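Local atomic coordinates of ferrichrome ABC transporter substrate-binding protein (Staphylococcus pseudintermedius, PDB entry 5FLY), a protein that probably binds ferrichrome, an iron-carrying siderophore, outside the cell and delivers it to an ABC transporter for uptake. Residues A[160-164]-A[220-224]; A[181-186]-A[268-273]; A[215-221]-A[238-243]; A[246-252]-A[275-281]. All blocks are in the same frame, centred on the assembly; numbering follows the deposited sequence.

Contact 1 (A[160-164]-A[220-224]); sequences IFEDF and ITAKA. With 7PG (2,5,8,11,14,17,20,23-octaoxapentacosan-25-ol), chain P.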
# COMPACT_ATOMS: atom_id res chain seq x y z
N ILE A 160 13.10 -2.20 -4.40
CA ILE A 160 12.37 -2.98 -3.40
C ILE A 160 12.12 -4.37 -3.94
O ILE A 160 11.42 -4.53 -4.95
CB ILE A 160 11.01 -2.36 -3.00
CG1 ILE A 160 11.15 -0.88 -2.63
CG2 ILE A 160 10.40 -3.13 -1.84
CD1 ILE A 160 9.84 -0.14 -2.68
N PHE A 161 12.72 -5.36 -3.30
CA PHE A 161 12.37 -6.75 -3.52
C PHE A 161 11.46 -7.25 -2.39
O PHE A 161 11.57 -6.80 -1.24
CB PHE A 161 13.60 -7.63 -3.60
CG PHE A 161 14.48 -7.37 -4.82
CD1 PHE A 161 13.99 -7.48 -6.12
CD2 PHE A 161 15.82 -7.04 -4.64
CE1 PHE A 161 14.83 -7.25 -7.22
CE2 PHE A 161 16.65 -6.81 -5.72
CZ PHE A 161 16.16 -6.92 -7.01
N GLU A 162 10.55 -8.16 -2.72
CA GLU A 162 9.84 -8.91 -1.67
C GLU A 162 10.04 -10.40 -1.86
O GLU A 162 9.85 -10.92 -2.96
CB GLU A 162 8.35 -8.59 -1.64
CG GLU A 162 7.58 -9.47 -0.64
CD GLU A 162 6.15 -9.04 -0.41
OE1 GLU A 162 5.64 -8.15 -1.16
OE2 GLU A 162 5.52 -9.59 0.51
N ASP A 163 10.41 -11.05 -0.76
CA ASP A 163 10.52 -12.50 -0.65
C ASP A 163 9.17 -13.03 -0.15
O ASP A 163 8.77 -12.78 0.99
CB ASP A 163 11.69 -12.83 0.31
CG ASP A 163 11.68 -14.27 0.83
OD1 ASP A 163 11.50 -15.20 0.03
OD2 ASP A 163 11.91 -14.45 2.05
N PHE A 164 8.44 -13.72 -1.02
CA PHE A 164 7.11 -14.20 -0.67
C PHE A 164 6.82 -15.52 -1.36
O PHE A 164 6.93 -15.62 -2.58
CB PHE A 164 6.04 -13.17 -1.06
CG PHE A 164 4.65 -13.61 -0.74
CD1 PHE A 164 4.15 -13.47 0.54
CD2 PHE A 164 3.85 -14.21 -1.71
CE1 PHE A 164 2.88 -13.89 0.85
CE2 PHE A 164 2.56 -14.63 -1.40
CZ PHE A 164 2.08 -14.46 -0.12
N ILE A 220 16.28 -2.82 -0.71
CA ILE A 220 15.45 -3.12 0.43
C ILE A 220 14.69 -4.39 0.13
O ILE A 220 14.05 -4.49 -0.92
CB ILE A 220 14.49 -1.98 0.74
CG1 ILE A 220 15.28 -0.71 1.09
CG2 ILE A 220 13.54 -2.39 1.88
CD1 ILE A 220 14.44 0.54 1.14
N THR A 221 14.80 -5.36 1.04
CA THR A 221 14.08 -6.63 0.93
C THR A 221 12.97 -6.73 1.98
O THR A 221 13.23 -6.74 3.18
CB THR A 221 15.03 -7.82 1.08
OG1 THR A 221 15.98 -7.78 0.01
CG2 THR A 221 14.27 -9.17 1.02
N ALA A 222 11.74 -6.81 1.49
CA ALA A 222 10.59 -7.03 2.34
C ALA A 222 10.39 -8.52 2.51
O ALA A 222 10.28 -9.24 1.52
CB ALA A 222 9.36 -6.40 1.75
N LYS A 223 10.38 -8.98 3.76
CA LYS A 223 10.22 -10.40 4.05
C LYS A 223 9.54 -10.60 5.39
O LYS A 223 9.47 -9.69 6.22
CB LYS A 223 11.57 -11.12 4.05
CG LYS A 223 12.54 -10.61 5.11
CD LYS A 223 13.85 -11.40 5.11
CE LYS A 223 13.66 -12.81 5.66
NZ LYS A 223 13.43 -12.82 7.12
N ALA A 224 9.02 -11.80 5.58
CA ALA A 224 8.43 -12.14 6.87
C ALA A 224 9.50 -12.23 7.94
O ALA A 224 10.59 -12.72 7.72
CB ALA A 224 7.67 -13.45 6.78
C2 7PG P . -1.13 -8.60 0.55
O1 7PG P . -0.21 -9.58 0.95
C3 7PG P . 0.87 -9.72 0.08
C4 7PG P . 0.66 -10.94 -0.82
O2 7PG P . 1.86 -11.32 -1.44
C5 7PG P . 2.51 -10.29 -2.13
C6 7PG P . 3.18 -10.81 -3.40
O3 7PG P . 3.12 -9.82 -4.39
C7 7PG P . 1.96 -9.79 -5.17
C8 7PG P . 1.92 -8.48 -5.96
O4 7PG P . 0.71 -8.30 -6.66
C9 7PG P . -0.43 -8.29 -5.86
C10 7PG P . -1.58 -7.47 -6.44
O5 7PG P . -2.30 -6.96 -5.35
C11 7PG P . -3.22 -5.93 -5.59
C12 7PG P . -3.45 -5.15 -4.29
O6 7PG P . -3.06 -3.81 -4.44
C13 7PG P . -1.80 -3.44 -3.95
C14 7PG P . -1.80 -3.48 -2.43
O7 7PG P . -1.13 -2.35 -1.95
C15 7PG P . -1.54 -1.89 -0.70
O HOH W 1 9.27 -13.87 3.59
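Phe161 and Ala222 join two neighbouring parallel strands in the mixed sheet of one lobe of this class III solute-binding protein. The strands run at 25° to each other. Three backbone hydrogen bonds connect them. Phe161 N donates to Ile220 O, Ala222 N to Phe161 O at 2.7 Å, and Asp163 N to Ala222 O. Ile160, Glu162, Ile220 and Ala222 share one face of the sheet. Helix 179-185 covers part of that face, where Leu182 touches both isoleucines. Phe161 and Thr221 lie on the other face.

Glu162 leads from the sheet to the ligand pocket. Its CB rests 4.2 Å from Ala222 CB. Glu162 CG is anti to the backbone N (chi1 174°), which sets it alongside Ala222 O at 3.5 Å. The chain then runs extended to the carboxylate. Glu162 OE1 comes within 3.9 Å of C5 of the bound polyether 7PG. The same oxygen forms a salt bridge with Arg177 and a hydrogen bond with the Tyr171 hydroxyl, and OE2 is bonded to Trp258 NE1. These partners fix the carboxylate, and Arg177 would be expected to favour its charged form. Phe164 offers a ring face to the ligand, with 7PG O2 lying 3.2 Å above the plane of the Phe164 ring, over its centre.

At the strand ends Asp163 OD2 passes Lys223 CB at 3.9 Å. One water there donates to both Asp163 O and Asp163 OD2, and it accepts from Ala224 N at 2.9 Å.

Contact 2 (A[181-186]-A[268-273]); sequences VLYQAF and IRKDLK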
# COMPACT_ATOMS: atom_id res chain seq x y z
N VAL A 181 6.38 5.77 -0.09
CA VAL A 181 7.27 6.59 0.72
C VAL A 181 8.61 6.83 0.02
O VAL A 181 9.10 7.97 -0.02
CB VAL A 181 7.49 5.94 2.10
CG1 VAL A 181 8.62 6.65 2.85
CG2 VAL A 181 6.19 5.95 2.89
N LEU A 182 9.21 5.78 -0.53
CA LEU A 182 10.54 5.84 -1.11
C LEU A 182 10.59 6.66 -2.40
O LEU A 182 11.44 7.54 -2.53
CB LEU A 182 11.08 4.44 -1.34
CG LEU A 182 11.36 3.65 -0.06
CD1 LEU A 182 11.52 2.16 -0.36
CD2 LEU A 182 12.58 4.22 0.67
N TYR A 183 9.67 6.39 -3.33
CA TYR A 183 9.74 7.00 -4.66
C TYR A 183 8.96 8.30 -4.80
O TYR A 183 9.34 9.17 -5.60
CB TYR A 183 9.24 6.01 -5.72
CG TYR A 183 10.04 4.74 -5.77
CD1 TYR A 183 11.39 4.76 -6.11
CD2 TYR A 183 9.46 3.52 -5.47
CE1 TYR A 183 12.14 3.57 -6.18
CE2 TYR A 183 10.19 2.34 -5.52
CZ TYR A 183 11.53 2.38 -5.88
OH TYR A 183 12.25 1.20 -5.93
N GLN A 184 7.85 8.43 -4.07
CA GLN A 184 7.03 9.63 -4.18
C GLN A 184 7.31 10.61 -3.05
O GLN A 184 7.70 11.76 -3.31
CB GLN A 184 5.54 9.27 -4.22
CG GLN A 184 5.18 8.33 -5.37
CD GLN A 184 3.71 8.03 -5.46
OE1 GLN A 184 2.87 8.95 -5.52
NE2 GLN A 184 3.36 6.74 -5.41
N ALA A 185 7.11 10.18 -1.81
CA ALA A 185 7.28 11.09 -0.66
C ALA A 185 8.74 11.53 -0.48
O ALA A 185 9.00 12.72 -0.25
CB ALA A 185 6.76 10.44 0.62
N PHE A 186 9.69 10.59 -0.55
CA PHE A 186 11.11 10.92 -0.38
C PHE A 186 11.79 11.28 -1.71
O PHE A 186 12.90 11.82 -1.71
CB PHE A 186 11.90 9.76 0.25
CG PHE A 186 11.56 9.44 1.69
CD1 PHE A 186 10.81 10.29 2.48
CD2 PHE A 186 12.03 8.25 2.26
CE1 PHE A 186 10.51 9.95 3.81
CE2 PHE A 186 11.75 7.92 3.58
CZ PHE A 186 10.99 8.76 4.35
N ILE A 268 5.97 3.25 8.29
CA ILE A 268 7.03 2.92 7.33
C ILE A 268 7.89 4.16 7.03
O ILE A 268 9.07 4.02 6.74
CB ILE A 268 6.48 2.33 6.01
CG1 ILE A 268 5.54 3.30 5.30
CG2 ILE A 268 5.78 1.01 6.27
CD1 ILE A 268 5.25 2.90 3.84
N ARG A 269 7.31 5.35 7.11
CA ARG A 269 8.07 6.58 6.92
C ARG A 269 9.15 6.61 7.98
O ARG A 269 10.32 6.84 7.70
CB ARG A 269 7.19 7.82 7.02
CG ARG A 269 7.93 9.13 6.81
CD ARG A 269 7.17 10.34 7.37
NE ARG A 269 6.93 10.22 8.81
CZ ARG A 269 7.83 10.47 9.75
NH1 ARG A 269 9.05 10.87 9.44
NH2 ARG A 269 7.51 10.30 11.03
N LYS A 270 8.73 6.37 9.22
CA LYS A 270 9.64 6.45 10.35
C LYS A 270 10.74 5.41 10.25
O LYS A 270 11.93 5.71 10.45
CB LYS A 270 8.87 6.28 11.66
CG LYS A 270 9.60 6.74 12.90
CD LYS A 270 8.76 6.53 14.15
CE LYS A 270 7.52 7.42 14.18
NZ LYS A 270 6.72 7.20 15.42
N ASP A 271 10.34 4.18 9.94
CA ASP A 271 11.28 3.06 9.90
C ASP A 271 12.27 3.24 8.76
O ASP A 271 13.46 3.03 8.93
CB ASP A 271 10.54 1.74 9.76
CG ASP A 271 11.47 0.54 9.84
OD1 ASP A 271 12.21 0.43 10.84
OD2 ASP A 271 11.49 -0.28 8.90
N LEU A 272 11.77 3.63 7.59
CA LEU A 272 12.63 3.79 6.42
C LEU A 272 13.61 4.91 6.63
O LEU A 272 14.78 4.79 6.29
CB LEU A 272 11.81 4.05 5.16
CG LEU A 272 11.10 2.83 4.60
CD1 LEU A 272 10.17 3.28 3.48
CD2 LEU A 272 12.10 1.79 4.11
N LYS A 273 13.14 6.03 7.17
CA LYS A 273 14.04 7.14 7.42
C LYS A 273 15.16 6.71 8.36
O LYS A 273 16.33 7.00 8.11
CB LYS A 273 13.31 8.34 8.01
CG LYS A 273 14.22 9.56 8.18
CD LYS A 273 13.43 10.76 8.65
CE LYS A 273 14.28 12.02 8.67
NZ LYS A 273 13.49 13.18 9.16
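Val181 meets Ile268 and Leu272 where helix 179-185 packs against helix 262-278. The short helical segments cross at -103°, with their axes 11.2 Å apart.

Most of the contact is aliphatic. Val181 CG2 presses on Ile268 CD1 at 3.3 Å, tighter than usual van der Waals contact. Ile268 CG1 sits between the backbone N and the carbonyl carbon (chi1 60°), and this brings CD1 across to the valine. Leu272 CD1 touches both Val181 CG1 and Leu182 CG, each at 3.8 Å.

The aromatic part belongs to Phe186, at the end of a wider pi-type turn in which Phe186 N donates to Val181 O at 2.7 Å. Val181 CG1 lies over one face of the Phe186 ring, toward its rim. The ring edge points at the other helix. Phe186 CZ reaches Arg269 O at 3.9 Å, with that oxygen in the ring plane, and CZ and CE1 touch the CG methylene of Arg269.

No hydrogen bond crosses between the segments. The charged ends of Arg269 and Lys273 instead form salt bridges with helix 127-152, both to Asp144, and Lys273 also to Asp147. The contact between 181-186 and 268-273 is thus mainly apolar, and the charges of helix 262-278 are paired with a third helix.

Contact 3 (A[215-221]-A[238-243]); sequences AGDVIIT and WQNLEA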
# COMPACT_ATOMS: atom_id res chain seq x y z
N ALA A 215 18.88 -3.94 -9.71
CA ALA A 215 19.44 -3.42 -8.46
C ALA A 215 19.90 -1.97 -8.58
O ALA A 215 20.59 -1.60 -9.53
CB ALA A 215 20.61 -4.30 -8.02
N GLY A 216 19.52 -1.16 -7.59
CA GLY A 216 19.91 0.24 -7.51
C GLY A 216 20.96 0.49 -6.44
O GLY A 216 21.63 -0.44 -5.99
N ASP A 217 21.09 1.75 -6.03
CA ASP A 217 22.11 2.16 -5.06
C ASP A 217 21.83 1.59 -3.67
O ASP A 217 22.76 1.33 -2.89
CB ASP A 217 22.19 3.68 -4.99
CG ASP A 217 22.62 4.30 -6.30
OD1 ASP A 217 23.47 3.69 -6.98
OD2 ASP A 217 22.09 5.37 -6.65
N VAL A 218 20.54 1.41 -3.38
CA VAL A 218 20.05 0.90 -2.11
C VAL A 218 19.09 -0.24 -2.44
O VAL A 218 18.27 -0.10 -3.36
CB VAL A 218 19.34 1.98 -1.28
CG1 VAL A 218 18.73 1.37 -0.02
CG2 VAL A 218 20.29 3.12 -0.93
N ILE A 219 19.20 -1.35 -1.72
CA ILE A 219 18.30 -2.48 -1.94
C ILE A 219 17.60 -2.87 -0.65
O ILE A 219 18.22 -3.22 0.34
CB ILE A 219 19.02 -3.71 -2.49
CG1 ILE A 219 19.80 -3.36 -3.76
CG2 ILE A 219 18.00 -4.86 -2.74
CD1 ILE A 219 20.70 -4.48 -4.23
N ILE A 220 16.28 -2.82 -0.71
CA ILE A 220 15.45 -3.12 0.43
C ILE A 220 14.69 -4.39 0.13
O ILE A 220 14.05 -4.49 -0.92
CB ILE A 220 14.49 -1.98 0.74
CG1 ILE A 220 15.28 -0.71 1.09
CG2 ILE A 220 13.54 -2.39 1.88
CD1 ILE A 220 14.44 0.54 1.14
N THR A 221 14.80 -5.36 1.04
CA THR A 221 14.08 -6.63 0.93
C THR A 221 12.97 -6.73 1.98
O THR A 221 13.23 -6.74 3.18
CB THR A 221 15.03 -7.82 1.08
OG1 THR A 221 15.98 -7.78 0.01
CG2 THR A 221 14.27 -9.17 1.02
N TRP A 238 24.68 -11.55 -5.81
CA TRP A 238 24.20 -10.62 -4.78
C TRP A 238 25.37 -9.93 -4.11
O TRP A 238 25.41 -8.70 -3.99
CB TRP A 238 23.37 -11.37 -3.74
CG TRP A 238 22.92 -10.53 -2.58
CD1 TRP A 238 23.52 -10.41 -1.36
CD2 TRP A 238 21.76 -9.68 -2.54
NE1 TRP A 238 22.81 -9.55 -0.56
CE2 TRP A 238 21.72 -9.09 -1.26
CE3 TRP A 238 20.75 -9.37 -3.45
CZ2 TRP A 238 20.71 -8.20 -0.87
CZ3 TRP A 238 19.74 -8.48 -3.06
CH2 TRP A 238 19.74 -7.91 -1.79
N GLN A 239 26.33 -10.72 -3.67
CA GLN A 239 27.46 -10.18 -2.94
C GLN A 239 28.27 -9.20 -3.78
O GLN A 239 28.95 -8.33 -3.24
CB GLN A 239 28.35 -11.30 -2.45
CG GLN A 239 27.63 -12.17 -1.45
CD GLN A 239 28.52 -13.22 -0.90
OE1 GLN A 239 28.23 -14.42 -0.96
NE2 GLN A 239 29.65 -12.79 -0.37
N ASN A 240 28.18 -9.33 -5.09
CA ASN A 240 28.93 -8.45 -5.98
C ASN A 240 28.15 -7.20 -6.41
O ASN A 240 28.71 -6.34 -7.09
CB ASN A 240 29.40 -9.25 -7.19
CG ASN A 240 30.64 -10.07 -6.88
OD1 ASN A 240 31.76 -9.65 -7.19
ND2 ASN A 240 30.46 -11.22 -6.24
N LEU A 241 26.89 -7.06 -5.99
CA LEU A 241 26.15 -5.84 -6.27
C LEU A 241 26.76 -4.66 -5.53
O LEU A 241 27.18 -4.79 -4.38
CB LEU A 241 24.68 -5.98 -5.87
CG LEU A 241 23.93 -7.06 -6.65
CD1 LEU A 241 22.56 -7.25 -6.10
CD2 LEU A 241 23.86 -6.69 -8.13
N GLU A 242 26.78 -3.50 -6.18
CA GLU A 242 27.38 -2.32 -5.59
C GLU A 242 26.65 -1.95 -4.28
O GLU A 242 27.29 -1.57 -3.30
CB GLU A 242 27.35 -1.15 -6.58
CG GLU A 242 28.15 0.08 -6.13
CD GLU A 242 29.67 -0.12 -6.19
OE1 GLU A 242 30.13 -1.15 -6.75
OE2 GLU A 242 30.40 0.76 -5.69
N ALA A 243 25.33 -2.10 -4.24
CA ALA A 243 24.60 -1.76 -3.02
C ALA A 243 25.04 -2.65 -1.86
O ALA A 243 25.20 -2.18 -0.74
CB ALA A 243 23.11 -1.89 -3.22
O HOH W 2 23.44 -2.49 -6.46
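Ile219 is the main bump of this contact. It projects from strand 218-223 of the mixed sheet into a hollow formed by Trp238, Leu241 and Ala243. Its CG1 stands beside the backbone N (chi1 -54°), which leaves CG2 anti to that N and facing the indole. Ile219 CG2 lies 3.6 Å from Trp238 CH2, at the far corner of the ring system. Ile219 CG1 and CD1 both rest on Ala243 CB, each at 3.7 Å. Ile219 CD1 also touches Leu241 CD1 at 3.8 Å, and these two side chains meet at about a right angle.

Leu241 forks over a smaller bump. Its CD1 and CD2 are both 4.0 Å from Ala215 CB. Ala243 in turn pushes its methyl toward the turn before the strand, where Ala243 CB lies 3.3 Å from Asp217 O and close to Gly216 O. Trp238 is braced from another side by an edge-to-face stack with Phe232.

No direct hydrogen bond crosses between the segments. One water makes the polar link, donating to Gly216 O at 2.8 Å and accepting from Ala243 N. Short helices 236-239 and 242-245, with Leu241 at the N-cap of the second, therefore pack on the strand and the loop before it mainly by apolar contact.

Contact 4 (A[246-252]-A[275-281]); sequences NKYAFNV and QLLALPT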
# COMPACT_ATOMS: atom_id res chain seq x y z
N ASN A 246 28.49 -1.74 -0.77
CA ASN A 246 28.46 -0.49 -0.01
C ASN A 246 27.73 -0.62 1.33
O ASN A 246 27.64 0.36 2.09
CB ASN A 246 27.81 0.63 -0.85
CG ASN A 246 28.67 1.10 -2.00
OD1 ASN A 246 29.90 0.95 -1.99
ND2 ASN A 246 28.03 1.67 -3.02
N LYS A 247 27.23 -1.82 1.63
CA LYS A 247 26.42 -2.08 2.82
C LYS A 247 25.18 -1.16 2.87
O LYS A 247 24.81 -0.62 3.92
CB LYS A 247 27.28 -1.94 4.08
CG LYS A 247 28.37 -3.02 4.12
CD LYS A 247 29.34 -2.84 5.25
CE LYS A 247 30.44 -3.87 5.15
NZ LYS A 247 31.62 -3.55 6.02
N TYR A 248 24.57 -1.03 1.71
CA TYR A 248 23.36 -0.26 1.50
C TYR A 248 22.18 -1.20 1.22
O TYR A 248 21.37 -0.95 0.33
CB TYR A 248 23.54 0.72 0.34
CG TYR A 248 24.28 2.00 0.67
CD1 TYR A 248 24.93 2.18 1.89
CD2 TYR A 248 24.31 3.04 -0.25
CE1 TYR A 248 25.59 3.38 2.17
CE2 TYR A 248 24.97 4.23 0.02
CZ TYR A 248 25.60 4.39 1.23
OH TYR A 248 26.25 5.58 1.50
N ALA A 249 22.10 -2.30 1.97
CA ALA A 249 21.04 -3.28 1.76
C ALA A 249 20.50 -3.69 3.12
O ALA A 249 21.27 -4.05 4.01
CB ALA A 249 21.56 -4.50 0.98
N PHE A 250 19.19 -3.62 3.29
CA PHE A 250 18.58 -4.02 4.56
C PHE A 250 17.20 -4.60 4.32
O PHE A 250 16.61 -4.41 3.26
CB PHE A 250 18.50 -2.85 5.56
CG PHE A 250 17.68 -1.65 5.11
CD1 PHE A 250 18.28 -0.60 4.43
CD2 PHE A 250 16.33 -1.56 5.42
CE1 PHE A 250 17.52 0.51 4.04
CE2 PHE A 250 15.58 -0.46 5.04
CZ PHE A 250 16.18 0.58 4.34
N ASN A 251 16.74 -5.36 5.31
CA ASN A 251 15.43 -5.98 5.27
C ASN A 251 14.39 -5.19 6.04
O ASN A 251 14.71 -4.51 7.03
CB ASN A 251 15.46 -7.39 5.86
CG ASN A 251 16.46 -8.30 5.17
OD1 ASN A 251 16.73 -8.15 3.99
ND2 ASN A 251 16.98 -9.27 5.91
N VAL A 252 13.15 -5.28 5.58
CA VAL A 252 12.02 -4.76 6.34
C VAL A 252 10.94 -5.84 6.48
O VAL A 252 10.92 -6.81 5.74
CB VAL A 252 11.41 -3.51 5.67
CG1 VAL A 252 12.44 -2.38 5.56
CG2 VAL A 252 10.88 -3.86 4.29
N GLN A 275 16.36 3.68 8.99
CA GLN A 275 17.28 2.71 8.43
C GLN A 275 18.14 3.34 7.32
O GLN A 275 19.32 3.03 7.19
CB GLN A 275 16.53 1.47 7.91
CG GLN A 275 15.89 0.66 9.03
CD GLN A 275 15.70 -0.81 8.69
OE1 GLN A 275 16.66 -1.52 8.40
NE2 GLN A 275 14.45 -1.27 8.72
N LEU A 276 17.57 4.28 6.56
CA LEU A 276 18.33 4.95 5.51
C LEU A 276 19.42 5.84 6.11
O LEU A 276 20.54 5.88 5.60
CB LEU A 276 17.41 5.76 4.59
CG LEU A 276 16.54 4.91 3.66
CD1 LEU A 276 15.41 5.71 3.05
CD2 LEU A 276 17.39 4.31 2.55
N LEU A 277 19.09 6.56 7.18
CA LEU A 277 20.06 7.47 7.79
C LEU A 277 21.13 6.70 8.57
O LEU A 277 22.21 7.25 8.83
CB LEU A 277 19.35 8.46 8.70
CG LEU A 277 18.51 9.55 8.03
CD1 LEU A 277 17.91 10.45 9.08
CD2 LEU A 277 19.31 10.36 7.02
N ALA A 278 20.85 5.45 8.91
CA ALA A 278 21.79 4.60 9.66
C ALA A 278 22.82 3.94 8.74
O ALA A 278 23.84 3.41 9.21
CB ALA A 278 21.04 3.54 10.43
N LEU A 279 22.56 3.98 7.44
CA LEU A 279 23.47 3.41 6.46
C LEU A 279 24.83 4.12 6.51
O LEU A 279 24.90 5.32 6.79
CB LEU A 279 22.89 3.51 5.04
CG LEU A 279 21.64 2.67 4.73
CD1 LEU A 279 21.22 2.90 3.29
CD2 LEU A 279 21.91 1.20 4.98
N PRO A 280 25.92 3.37 6.26
CA PRO A 280 25.96 1.95 5.91
C PRO A 280 25.72 1.00 7.09
O PRO A 280 25.97 1.36 8.24
CB PRO A 280 27.37 1.77 5.36
CG PRO A 280 28.18 2.79 6.06
CD PRO A 280 27.26 3.98 6.21
N THR A 281 25.25 -0.21 6.79
CA THR A 281 25.06 -1.24 7.81
C THR A 281 26.40 -1.73 8.34
O THR A 281 27.42 -1.60 7.67
CB THR A 281 24.27 -2.46 7.26
OG1 THR A 281 25.04 -3.12 6.25
CG2 THR A 281 22.92 -2.01 6.67
O HOH W 3 23.94 -4.02 3.93
O HOH W 4 16.75 -4.25 8.93
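Thr281 N donates to Lys247 O at 2.9 Å, in the carbonyl plane and almost straight (170° at the hydrogen), and so ties the C-terminal tail to the turn before strand 249-253. Lys247 ends the preceding helix in a Schellman motif, with a positive phi. A cis peptide bond precedes Pro280 in the tail. Strand 249-253 is the edge strand of the mixed sheet, and the end of helix 262-278 packs on it.

Around the turn, Lys247 CB lies 3.3 Å from Thr281 OG1. Tyr248 leans on the tail: its CE1 is 3.9 Å from Leu279 CB. Leu279 CD1 lies over a face of the tyrosine ring, and Pro280 CB is near its edge.

Phe250 is the main side chain on the strand. Its CG stands between the backbone N and the carbonyl carbon (chi1 61°), which directs the ring at the helix. Gln275 CB makes a CH-pi contact, 3.8 Å from the centroid of the Phe250 ring. Leu276 CD2 is at the ring edge, and Leu279 CD2 is 4.1 Å from Phe250 CD1. The amide of Gln275 continues along the ring, its plane turned 41° from it, and brings OE1 within 3.0 Å of Phe250 CD2. Gln275 NE2 is hydrogen-bonded to Asp271, which fixes the amide.

Two waters bridge the segments. One links Ala249 O and Thr281 OG1. The other donates to both Asn251 O and Gln275 OE1, 2.8 Å from the latter.

How the contacts relate
From the N terminus, contact 1 opens first, on strand 158-164. Contact 2 opens next, on helix 179-185. Contact 1 then closes on strand 218-223, so the two cross. Contact 3 begins on this same strand and shares Ile220 and Thr221 with contact 1. It closes at 238-243, within the span of contact 2. Contact 4 opens soon after, at 246-252. Contact 2 closes on helix 262-278 before contact 4 closes at the end of that helix, so these cross too. Contacts 1, 3 and 4 share one sheet: Thr221 O and Lys223 N are probably hydrogen-bonded to the backbone of Val252. Contacts 1 and 2 meet where Leu182 and Leu272 touch Ile220.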